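Local coordinates for NO-binding heme-dependent sensor protein (Shewanella oneidensis, PDB 4U9B), which binds heme b and, as an H-NOX gas sensor protein, takes up nitric oxide, captured here in its ferrous nitrosyl state, at residues T82-K87 against D100-E105; L94-H99 against N126-R131; S114-N119 against L130-P135. All blocks are in the same frame, centred on the assembly; numbering follows the deposited sequence.

Interaction 1. Residues T82-K87 against D100-E105; sequences TDVVDK and DVIHLE. With HEM (protoporphyrin IX containing Fe), chain B.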
# COMPACT_ATOMS: atom_id res chain seq x y z
N THR A 82 9.99 -2.12 12.04
CA THR A 82 9.27 -2.48 13.26
C THR A 82 9.21 -1.31 14.24
O THR A 82 8.20 -1.14 14.93
CB THR A 82 9.92 -3.69 13.95
OG1 THR A 82 11.27 -3.36 14.33
CG2 THR A 82 9.93 -4.90 13.03
N ASP A 83 10.28 -0.52 14.31
CA ASP A 83 10.33 0.62 15.22
C ASP A 83 9.19 1.61 14.96
O ASP A 83 8.64 2.19 15.89
CB ASP A 83 11.67 1.36 15.09
CG ASP A 83 12.74 0.81 16.03
OD1 ASP A 83 12.59 -0.33 16.52
OD2 ASP A 83 13.73 1.54 16.28
N VAL A 84 8.84 1.78 13.69
CA VAL A 84 7.79 2.72 13.32
C VAL A 84 6.42 2.21 13.77
O VAL A 84 5.66 2.93 14.41
CB VAL A 84 7.77 2.96 11.79
CG1 VAL A 84 6.59 3.85 11.40
CG2 VAL A 84 9.08 3.59 11.35
N VAL A 85 6.12 0.96 13.44
CA VAL A 85 4.82 0.38 13.76
C VAL A 85 4.65 0.20 15.27
O VAL A 85 3.55 0.36 15.79
CB VAL A 85 4.63 -0.98 13.06
CG1 VAL A 85 3.27 -1.59 13.40
CG2 VAL A 85 4.75 -0.82 11.55
N ASP A 86 5.75 -0.11 15.96
CA ASP A 86 5.71 -0.30 17.41
C ASP A 86 5.29 0.96 18.16
O ASP A 86 4.96 0.91 19.35
CB ASP A 86 7.08 -0.75 17.93
CG ASP A 86 7.40 -2.19 17.59
OD1 ASP A 86 6.49 -2.94 17.18
OD2 ASP A 86 8.58 -2.58 17.73
N LYS A 87 5.29 2.10 17.48
CA LYS A 87 4.89 3.36 18.09
C LYS A 87 3.40 3.41 18.41
O LYS A 87 2.95 4.28 19.16
CB LYS A 87 5.23 4.53 17.17
CG LYS A 87 6.71 4.84 17.06
CD LYS A 87 6.94 6.09 16.23
CE LYS A 87 8.32 6.67 16.44
NZ LYS A 87 8.42 8.03 15.86
N ASP A 100 0.93 12.26 10.40
CA ASP A 100 1.97 12.85 11.24
C ASP A 100 3.18 11.93 11.37
O ASP A 100 4.28 12.26 10.93
CB ASP A 100 1.42 13.17 12.63
CG ASP A 100 0.36 14.25 12.62
OD1 ASP A 100 0.29 15.01 11.62
OD2 ASP A 100 -0.40 14.35 13.60
N VAL A 101 2.95 10.78 11.98
CA VAL A 101 4.02 9.90 12.41
C VAL A 101 4.66 9.12 11.26
O VAL A 101 5.87 9.18 11.07
CB VAL A 101 3.52 8.92 13.48
CG1 VAL A 101 4.64 8.01 13.98
CG2 VAL A 101 2.92 9.69 14.65
N ILE A 102 3.85 8.39 10.49
CA ILE A 102 4.38 7.57 9.40
C ILE A 102 5.11 8.44 8.38
O ILE A 102 6.24 8.14 8.00
CB ILE A 102 3.28 6.78 8.67
CG1 ILE A 102 2.53 5.86 9.65
CG2 ILE A 102 3.87 5.96 7.52
CD1 ILE A 102 3.32 4.67 10.13
N HIS A 103 4.46 9.52 7.95
CA HIS A 103 5.03 10.43 6.96
C HIS A 103 6.41 10.91 7.41
O HIS A 103 7.37 10.91 6.63
CB HIS A 103 4.10 11.62 6.73
CG HIS A 103 4.43 12.43 5.52
ND1 HIS A 103 3.87 12.18 4.28
CD2 HIS A 103 5.24 13.50 5.35
CE1 HIS A 103 4.33 13.05 3.40
NE2 HIS A 103 5.17 13.86 4.02
N LEU A 104 6.50 11.31 8.68
CA LEU A 104 7.76 11.79 9.24
C LEU A 104 8.84 10.72 9.22
O LEU A 104 9.95 10.96 8.76
CB LEU A 104 7.55 12.27 10.68
CG LEU A 104 8.84 12.73 11.38
CD1 LEU A 104 9.31 14.04 10.77
CD2 LEU A 104 8.64 12.87 12.86
N GLU A 105 8.52 9.55 9.76
CA GLU A 105 9.51 8.49 9.91
C GLU A 105 9.99 7.98 8.55
O GLU A 105 11.15 7.60 8.40
CB GLU A 105 8.95 7.34 10.74
CG GLU A 105 8.55 7.72 12.17
CD GLU A 105 9.69 8.34 12.97
OE1 GLU A 105 10.86 8.04 12.67
OE2 GLU A 105 9.40 9.12 13.89
CHA HEM B . 3.69 4.17 0.12
CHB HEM B . -0.57 4.18 2.42
CHC HEM B . 1.51 2.34 6.37
CHD HEM B . 5.84 3.46 4.48
C1A HEM B . 2.34 4.15 0.36
C2A HEM B . 1.29 4.06 -0.64
C3A HEM B . 0.12 4.06 0.00
C4A HEM B . 0.38 4.15 1.42
CMA HEM B . -1.28 3.98 -0.62
CAA HEM B . 1.49 3.98 -2.17
CBA HEM B . 2.01 5.30 -2.73
CGA HEM B . 0.90 6.27 -3.08
O1A HEM B . 1.22 7.39 -3.58
O2A HEM B . -0.30 5.96 -2.88
C1B HEM B . -0.40 3.63 3.67
C2B HEM B . -1.46 3.28 4.59
C3B HEM B . -0.88 2.78 5.70
C4B HEM B . 0.56 2.78 5.48
CMB HEM B . -2.95 3.52 4.26
CAB HEM B . -1.52 2.23 6.99
CBB HEM B . -2.79 1.82 7.08
C1C HEM B . 2.88 2.49 6.21
C2C HEM B . 3.88 2.09 7.16
C3C HEM B . 5.09 2.39 6.67
C4C HEM B . 4.88 3.00 5.36
CMC HEM B . 3.58 1.42 8.52
CAC HEM B . 6.42 2.10 7.42
CBC HEM B . 7.59 2.63 7.06
C1D HEM B . 5.66 3.65 3.12
C2D HEM B . 6.75 3.72 2.17
C3D HEM B . 6.08 3.94 0.81
C4D HEM B . 4.66 3.99 1.08
CMD HEM B . 8.26 3.59 2.45
CAD HEM B . 6.77 4.08 -0.55
CBD HEM B . 7.09 5.55 -0.84
CGD HEM B . 7.75 5.65 -2.18
O1D HEM B . 7.58 4.70 -2.99
O2D HEM B . 8.44 6.67 -2.46
NA HEM B . 1.75 4.20 1.61
NB HEM B . 0.81 3.32 4.24
NC HEM B . 3.52 3.04 5.12
ND HEM B . 4.46 3.81 2.44
FE HEM B . 2.64 3.79 3.40

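Interaction 2. Residues L94-H99 against N126-R131; sequences LVMGIH and NQIALR. With HEM (protoporphyrin IX containing Fe), chain B; PO4 (phosphate ion), chain E.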
# COMPACT_ATOMS: atom_id res chain seq x y z
N LEU A 94 -2.70 4.08 14.81
CA LEU A 94 -1.88 3.94 13.61
C LEU A 94 -2.45 4.76 12.46
O LEU A 94 -1.74 5.55 11.84
CB LEU A 94 -1.77 2.47 13.20
CG LEU A 94 -0.77 2.13 12.09
CD1 LEU A 94 -0.27 0.70 12.24
CD2 LEU A 94 -1.37 2.33 10.69
N VAL A 95 -3.74 4.56 12.17
CA VAL A 95 -4.38 5.23 11.05
C VAL A 95 -4.35 6.75 11.21
O VAL A 95 -4.05 7.48 10.27
CB VAL A 95 -5.85 4.77 10.90
CG1 VAL A 95 -6.53 5.51 9.74
CG2 VAL A 95 -5.90 3.27 10.67
N MET A 96 -4.67 7.22 12.41
CA MET A 96 -4.64 8.65 12.69
C MET A 96 -3.21 9.18 12.71
O MET A 96 -3.00 10.39 12.68
CB MET A 96 -5.33 8.93 14.03
CG MET A 96 -6.83 8.65 14.01
SD MET A 96 -7.71 9.70 12.84
CE MET A 96 -7.52 11.30 13.61
N GLY A 97 -2.24 8.27 12.75
CA GLY A 97 -0.84 8.64 12.77
C GLY A 97 -0.14 8.54 11.43
O GLY A 97 1.06 8.79 11.34
N ILE A 98 -0.87 8.16 10.38
CA ILE A 98 -0.27 8.06 9.05
C ILE A 98 0.24 9.42 8.61
O ILE A 98 1.36 9.54 8.10
CB ILE A 98 -1.27 7.51 8.00
CG1 ILE A 98 -1.69 6.08 8.35
CG2 ILE A 98 -0.66 7.55 6.60
CD1 ILE A 98 -2.82 5.53 7.48
N HIS A 99 -0.57 10.45 8.81
CA HIS A 99 -0.25 11.79 8.34
C HIS A 99 0.94 12.39 9.08
O HIS A 99 1.84 12.96 8.46
CB HIS A 99 -1.46 12.71 8.49
CG HIS A 99 -1.25 14.09 7.94
ND1 HIS A 99 -1.15 15.20 8.74
CD2 HIS A 99 -1.11 14.53 6.67
CE1 HIS A 99 -0.96 16.27 7.99
NE2 HIS A 99 -0.93 15.89 6.73
N ASN A 126 -16.91 7.21 16.37
CA ASN A 126 -15.72 6.36 16.36
C ASN A 126 -15.44 5.71 15.00
O ASN A 126 -14.65 4.77 14.91
CB ASN A 126 -15.81 5.29 17.45
CG ASN A 126 -15.71 5.88 18.84
OD1 ASN A 126 -15.06 6.90 19.06
ND2 ASN A 126 -16.37 5.24 19.81
N GLN A 127 -16.08 6.22 13.95
CA GLN A 127 -15.65 5.89 12.60
C GLN A 127 -14.48 6.81 12.26
O GLN A 127 -14.36 7.90 12.82
CB GLN A 127 -16.78 6.06 11.58
CG GLN A 127 -17.95 5.11 11.79
CD GLN A 127 -19.05 5.30 10.76
OE1 GLN A 127 -19.18 6.36 10.16
NE2 GLN A 127 -19.85 4.25 10.55
N ILE A 128 -13.61 6.35 11.36
CA ILE A 128 -12.48 7.15 10.90
C ILE A 128 -12.71 7.56 9.45
O ILE A 128 -12.94 6.70 8.60
CB ILE A 128 -11.15 6.38 11.01
CG1 ILE A 128 -10.90 5.95 12.45
CG2 ILE A 128 -9.99 7.24 10.50
CD1 ILE A 128 -9.81 4.90 12.59
N ALA A 129 -12.66 8.86 9.18
CA ALA A 129 -12.76 9.38 7.82
C ALA A 129 -11.36 9.65 7.28
O ALA A 129 -10.68 10.57 7.73
CB ALA A 129 -13.60 10.64 7.78
N LEU A 130 -10.94 8.84 6.31
CA LEU A 130 -9.59 8.92 5.77
C LEU A 130 -9.61 9.44 4.34
O LEU A 130 -10.09 8.77 3.43
CB LEU A 130 -8.92 7.55 5.84
CG LEU A 130 -7.39 7.54 5.78
CD1 LEU A 130 -6.79 8.27 6.98
CD2 LEU A 130 -6.88 6.12 5.72
N ARG A 131 -9.08 10.65 4.15
CA ARG A 131 -8.97 11.23 2.82
C ARG A 131 -7.67 10.76 2.18
O ARG A 131 -6.62 10.79 2.81
CB ARG A 131 -9.00 12.76 2.89
CG ARG A 131 -8.95 13.44 1.52
CD ARG A 131 -8.65 14.92 1.64
NE ARG A 131 -8.66 15.59 0.34
CZ ARG A 131 -7.60 15.72 -0.45
NH1 ARG A 131 -6.42 15.23 -0.10
NH2 ARG A 131 -7.72 16.35 -1.61
CHA HEM B . 3.69 4.17 0.12
CHB HEM B . -0.57 4.18 2.42
CHC HEM B . 1.51 2.34 6.37
CHD HEM B . 5.84 3.46 4.48
C1A HEM B . 2.34 4.15 0.36
C2A HEM B . 1.29 4.06 -0.64
C3A HEM B . 0.12 4.06 0.00
C4A HEM B . 0.38 4.15 1.42
CMA HEM B . -1.28 3.98 -0.62
CAA HEM B . 1.49 3.98 -2.17
CBA HEM B . 2.01 5.30 -2.73
CGA HEM B . 0.90 6.27 -3.08
O1A HEM B . 1.22 7.39 -3.58
O2A HEM B . -0.30 5.96 -2.88
C1B HEM B . -0.40 3.63 3.67
C2B HEM B . -1.46 3.28 4.59
C3B HEM B . -0.88 2.78 5.70
C4B HEM B . 0.56 2.78 5.48
CMB HEM B . -2.95 3.52 4.26
CAB HEM B . -1.52 2.23 6.99
CBB HEM B . -2.79 1.82 7.08
C1C HEM B . 2.88 2.49 6.21
C2C HEM B . 3.88 2.09 7.16
C3C HEM B . 5.09 2.39 6.67
C4C HEM B . 4.88 3.00 5.36
CMC HEM B . 3.58 1.42 8.52
CAC HEM B . 6.42 2.10 7.42
CBC HEM B . 7.59 2.63 7.06
C1D HEM B . 5.66 3.65 3.12
C2D HEM B . 6.75 3.72 2.17
C3D HEM B . 6.08 3.94 0.81
C4D HEM B . 4.66 3.99 1.08
CMD HEM B . 8.26 3.59 2.45
CAD HEM B . 6.77 4.08 -0.55
CBD HEM B . 7.09 5.55 -0.84
CGD HEM B . 7.75 5.65 -2.18
O1D HEM B . 7.58 4.70 -2.99
O2D HEM B . 8.44 6.67 -2.46
NA HEM B . 1.75 4.20 1.61
NB HEM B . 0.81 3.32 4.24
NC HEM B . 3.52 3.04 5.12
ND HEM B . 4.46 3.81 2.44
FE HEM B . 2.64 3.79 3.40
P PO4 E . -1.20 17.35 3.25
O1 PO4 E . 0.03 16.88 4.00
O2 PO4 E . -1.96 16.15 2.74
O3 PO4 E . -2.08 18.15 4.18
O4 PO4 E . -0.78 18.21 2.09

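Interaction 3. Residues S114-N119 against L130-P135; sequences SLPHIN and LRYSSP. With HEM (protoporphyrin IX containing Fe), chain B; PO4 (phosphate ion), chain E.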
# COMPACT_ATOMS: atom_id res chain seq x y z
N SER A 114 8.04 9.24 -2.24
CA SER A 114 6.81 9.72 -2.85
C SER A 114 5.62 9.12 -2.12
O SER A 114 5.15 8.02 -2.44
CB SER A 114 6.76 9.36 -4.34
OG SER A 114 7.77 10.05 -5.05
N LEU A 115 5.13 9.86 -1.12
CA LEU A 115 4.06 9.38 -0.27
C LEU A 115 2.73 9.97 -0.71
O LEU A 115 2.68 11.07 -1.26
CB LEU A 115 4.34 9.74 1.19
CG LEU A 115 5.49 8.99 1.86
CD1 LEU A 115 5.85 9.65 3.18
CD2 LEU A 115 5.13 7.53 2.06
N PRO A 116 1.64 9.24 -0.46
CA PRO A 116 0.32 9.80 -0.76
C PRO A 116 -0.06 10.89 0.23
O PRO A 116 0.51 10.95 1.32
CB PRO A 116 -0.61 8.59 -0.64
CG PRO A 116 0.06 7.73 0.37
CD PRO A 116 1.53 7.88 0.11
N HIS A 117 -1.01 11.73 -0.16
CA HIS A 117 -1.62 12.66 0.78
C HIS A 117 -2.72 11.92 1.52
O HIS A 117 -3.72 11.52 0.93
CB HIS A 117 -2.18 13.88 0.05
CG HIS A 117 -1.12 14.75 -0.56
ND1 HIS A 117 -0.41 15.67 0.17
CD2 HIS A 117 -0.66 14.83 -1.83
CE1 HIS A 117 0.45 16.29 -0.63
NE2 HIS A 117 0.32 15.79 -1.84
N ILE A 118 -2.51 11.73 2.82
CA ILE A 118 -3.47 11.02 3.65
C ILE A 118 -3.77 11.85 4.89
O ILE A 118 -2.86 12.30 5.59
CB ILE A 118 -2.95 9.61 4.03
CG1 ILE A 118 -3.03 8.69 2.80
CG2 ILE A 118 -3.75 9.02 5.19
CD1 ILE A 118 -2.51 7.28 3.02
N ASN A 119 -5.06 12.06 5.14
CA ASN A 119 -5.53 12.82 6.30
C ASN A 119 -6.69 12.09 6.95
O ASN A 119 -7.63 11.68 6.28
CB ASN A 119 -5.96 14.23 5.88
CG ASN A 119 -4.80 15.07 5.39
OD1 ASN A 119 -4.21 15.84 6.16
ND2 ASN A 119 -4.46 14.94 4.12
N LEU A 130 -10.94 8.84 6.31
CA LEU A 130 -9.59 8.92 5.77
C LEU A 130 -9.61 9.44 4.34
O LEU A 130 -10.09 8.77 3.43
CB LEU A 130 -8.92 7.55 5.84
CG LEU A 130 -7.39 7.54 5.78
CD1 LEU A 130 -6.79 8.27 6.98
CD2 LEU A 130 -6.88 6.12 5.72
N ARG A 131 -9.08 10.65 4.15
CA ARG A 131 -8.97 11.23 2.82
C ARG A 131 -7.67 10.76 2.18
O ARG A 131 -6.62 10.79 2.81
CB ARG A 131 -9.00 12.76 2.89
CG ARG A 131 -8.95 13.44 1.52
CD ARG A 131 -8.65 14.92 1.64
NE ARG A 131 -8.66 15.59 0.34
CZ ARG A 131 -7.60 15.72 -0.45
NH1 ARG A 131 -6.42 15.23 -0.10
NH2 ARG A 131 -7.72 16.35 -1.61
N TYR A 132 -7.76 10.33 0.93
CA TYR A 132 -6.61 9.88 0.16
C TYR A 132 -6.50 10.66 -1.14
O TYR A 132 -7.49 10.84 -1.85
CB TYR A 132 -6.69 8.38 -0.12
CG TYR A 132 -5.63 7.88 -1.08
CD1 TYR A 132 -5.84 7.91 -2.45
CD2 TYR A 132 -4.43 7.38 -0.61
CE1 TYR A 132 -4.87 7.46 -3.33
CE2 TYR A 132 -3.46 6.92 -1.48
CZ TYR A 132 -3.69 6.96 -2.84
OH TYR A 132 -2.72 6.51 -3.71
N SER A 133 -5.30 11.13 -1.45
CA SER A 133 -5.01 11.77 -2.73
C SER A 133 -3.59 11.43 -3.16
O SER A 133 -2.67 11.47 -2.34
CB SER A 133 -5.18 13.29 -2.61
OG SER A 133 -5.20 13.89 -3.89
N SER A 134 -3.41 11.09 -4.43
CA SER A 134 -2.08 10.77 -4.95
C SER A 134 -2.06 10.67 -6.48
O SER A 134 -3.00 10.14 -7.07
CB SER A 134 -1.58 9.46 -4.36
OG SER A 134 -0.35 9.08 -4.94
N PRO A 135 -0.99 11.17 -7.12
CA PRO A 135 -0.83 10.97 -8.57
C PRO A 135 -0.78 9.49 -8.95
O PRO A 135 -1.08 9.14 -10.09
CB PRO A 135 0.50 11.66 -8.88
CG PRO A 135 0.70 12.63 -7.79
CD PRO A 135 0.08 12.02 -6.57
CHA HEM B . 3.69 4.17 0.12
CHB HEM B . -0.57 4.18 2.42
CHC HEM B . 1.51 2.34 6.37
CHD HEM B . 5.84 3.46 4.48
C1A HEM B . 2.34 4.15 0.36
C2A HEM B . 1.29 4.06 -0.64
C3A HEM B . 0.12 4.06 0.00
C4A HEM B . 0.38 4.15 1.42
CMA HEM B . -1.28 3.98 -0.62
CAA HEM B . 1.49 3.98 -2.17
CBA HEM B . 2.01 5.30 -2.73
CGA HEM B . 0.90 6.27 -3.08
O1A HEM B . 1.22 7.39 -3.58
O2A HEM B . -0.30 5.96 -2.88
C1B HEM B . -0.40 3.63 3.67
C2B HEM B . -1.46 3.28 4.59
C3B HEM B . -0.88 2.78 5.70
C4B HEM B . 0.56 2.78 5.48
CMB HEM B . -2.95 3.52 4.26
CAB HEM B . -1.52 2.23 6.99
CBB HEM B . -2.79 1.82 7.08
C1C HEM B . 2.88 2.49 6.21
C2C HEM B . 3.88 2.09 7.16
C3C HEM B . 5.09 2.39 6.67
C4C HEM B . 4.88 3.00 5.36
CMC HEM B . 3.58 1.42 8.52
CAC HEM B . 6.42 2.10 7.42
CBC HEM B . 7.59 2.63 7.06
C1D HEM B . 5.66 3.65 3.12
C2D HEM B . 6.75 3.72 2.17
C3D HEM B . 6.08 3.94 0.81
C4D HEM B . 4.66 3.99 1.08
CMD HEM B . 8.26 3.59 2.45
CAD HEM B . 6.77 4.08 -0.55
CBD HEM B . 7.09 5.55 -0.84
CGD HEM B . 7.75 5.65 -2.18
O1D HEM B . 7.58 4.70 -2.99
O2D HEM B . 8.44 6.67 -2.46
NA HEM B . 1.75 4.20 1.61
NB HEM B . 0.81 3.32 4.24
NC HEM B . 3.52 3.04 5.12
ND HEM B . 4.46 3.81 2.44
FE HEM B . 2.64 3.79 3.40
P PO4 E . -1.20 17.35 3.25
O1 PO4 E . 0.03 16.88 4.00
O2 PO4 E . -1.96 16.15 2.74
O3 PO4 E . -2.08 18.15 4.18
O4 PO4 E . -0.78 18.21 2.09
O HOH W 1 -5.54 13.66 1.92

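Interaction 1. Residues T82-K87 against D100-E105
Val84 and Ile102 meet with their side chains at about a right angle, Val84 CG1 touching Ile102 CD1 at 3.6 Å. With CG1 anti to the backbone N (chi1 175°), Val84 aims that methyl at the isoleucine while its other methyl, CG2, lies 3.8 Å from Glu105 CB, the two side chains running past one another in opposite directions. Ile102 works on two fronts: CD1 also meets the heme methyl CMC at 3.6 Å, and CG2 comes to 3.8 Å from the pyrrole nitrogen NC. Its side chain also touches the bound nitric oxide, so helix 82-85 packs on a residue that lines both the heme and the gas pocket. Val85 CG2 reaches the same methyl, CMC, from the other segment.

Lys87 runs extended beyond CG, and its CD passes 3.7 Å from Val101 CG1 before NZ arrives at Glu105 OE2. Glu105 approaches from the opposite direction, its chain bent at chi2 (-56°). The resulting salt bridge, Lys87 NZ to Glu105 OE2, is modelled at 2.5 Å, a length so short that its exact value is doubtful.

Segment 100-105 begins with a wider pi-type turn and carries His103, the residue recorded as axial ligand of the heme iron in another structure of this protein. Here that bond is absent, the imidazole lying far from the iron. The contact thus grades from wholly apolar beside the heme to ionic at its outer edge. There OE1 of the buried Glu105 has a second lysine, Lys108, and positive charge at both carboxylate oxygens would probably favour the ionised carboxylate.

Interaction 2. Residues L94-H99 against N126-R131
Val95 and Met96 of helix 91-96 lie over Leu130 and Ile128 of strand 128-133, with CA atoms 8.3 Å apart for Val95 and Leu130, a separation that leaves room for one layer of interlocking side chains and no backbone bonds. Val95 fills that layer: its chi1 of 179° swings CG1 out from the helix, and this single methyl stands 3.9 Å from Ile128 CG2 and 3.9 Å from Leu130 CD1, and so rests on two residues whose side chains leave the same face of the strand. Met96, bent at both chi2 and chi3, curls its sulfur back so that SD lies 4.1 Å from the same Ile128 CG2. The Ile98 approach is looser, CD1 coming to 4.5 Å from Leu130 CD2.

This is helix-on-sheet packing within the H-NOX fold, where helix 91-96 is followed directly by helix 98-109, the helix that carries His103, whose bond to the iron is absent in this model. Leu146 of helix 139-152 and Ile176 of strand 172-179 also touch Val95, enclosing it among apolar groups.

On the heme side, Ile98 CD1 touches the heme vinyl carbon CAB at 3.6 Å, and Leu94 CD2 meets that carbon from another direction at 3.7 Å; Ile98 also touches the bound nitric oxide. His99 instead stands at the protein surface. Its NE2 donates to O1 of a phosphate, probably from the crystallisation liquor, at 3.1 Å and with an N-H...O angle of 150°, and the phosphorus lies in the ring plane at the imidazole edge.

Interaction 3. Residues S114-N119 against L130-P135
Strand backbones account for the first group of bonds between His117 and Ser133 and between Asn119 and Arg131. The strand axes make an angle of 171°, and each of these two hydrogen-bonded antiparallel pairs has two N-H...O bonds, such as His117 N to Ser133 O at 2.8 Å and Arg131 N to Asn119 O, also 2.8 Å. Ile118 and Tyr132 form the non-hydrogen-bonded pair between them, completing this part of the hairpin 117-122/128-133.

Apolar contacts lie on the Ile118 and Tyr132 face. Pro116 CB presses on Tyr132 CE2 at 3.4 Å, and Ile118 divides its branches, CG1 meeting Tyr132 CD2 and CG2 lying 3.6 Å from Leu130 CD1, while its CD1 touches the heme edge.

Polar ligand contacts divide by face. A chi1 of 172° at Tyr132 sends the ring along to the heme; there OH donates to propionate oxygen O2A at 2.6 Å, an acceptor in the plane of the ring. Ser134 OG bonds the other oxygen, O1A, at 2.7 Å, and with Arg136 these residues make up the YxSxR heme-binding motif of H-NOX proteins. Ser114 N grips the second propionate through O2D at 2.6 Å. A phenylalanine in place of Tyr132 would probably leave O2A without this donor, Leu138 N without its acceptor, and the propionate freer to turn.

On the face carrying His117, Asn119 and Arg131, one water accepts from Asn119 ND2 and from Arg131 NH1, the latter at 2.7 Å in the guanidinium plane.

The hairpin and the loops flanking it thus offer hydroxyl and amide donors to the propionates, which are probably ionised, while His117 ND1 and Asn119 ND2 both donate to O2 of a phosphate that probably comes from the crystallisation liquor.

In the fold
Interactions 1 and 2 are mainly buried, whereas interaction 3 is buried on its heme face and reaches the surface on the other. Helix 98-109 serves both of the first two, joined through the probable backbone bonds of Ile102 N to Gly97 O and His103 N to Ile98 O. Strand 128-133 serves interactions 2 and 3, which share Leu130 and Arg131 and meet one phosphate. Chemistry follows place: helix against helix gives apolar packing with a salt bridge at its outer edge, helix against sheet purely apolar packing, and strand against strand backbone bonding. All three touch the heme, but of them interaction 3 alone bonds its propionates.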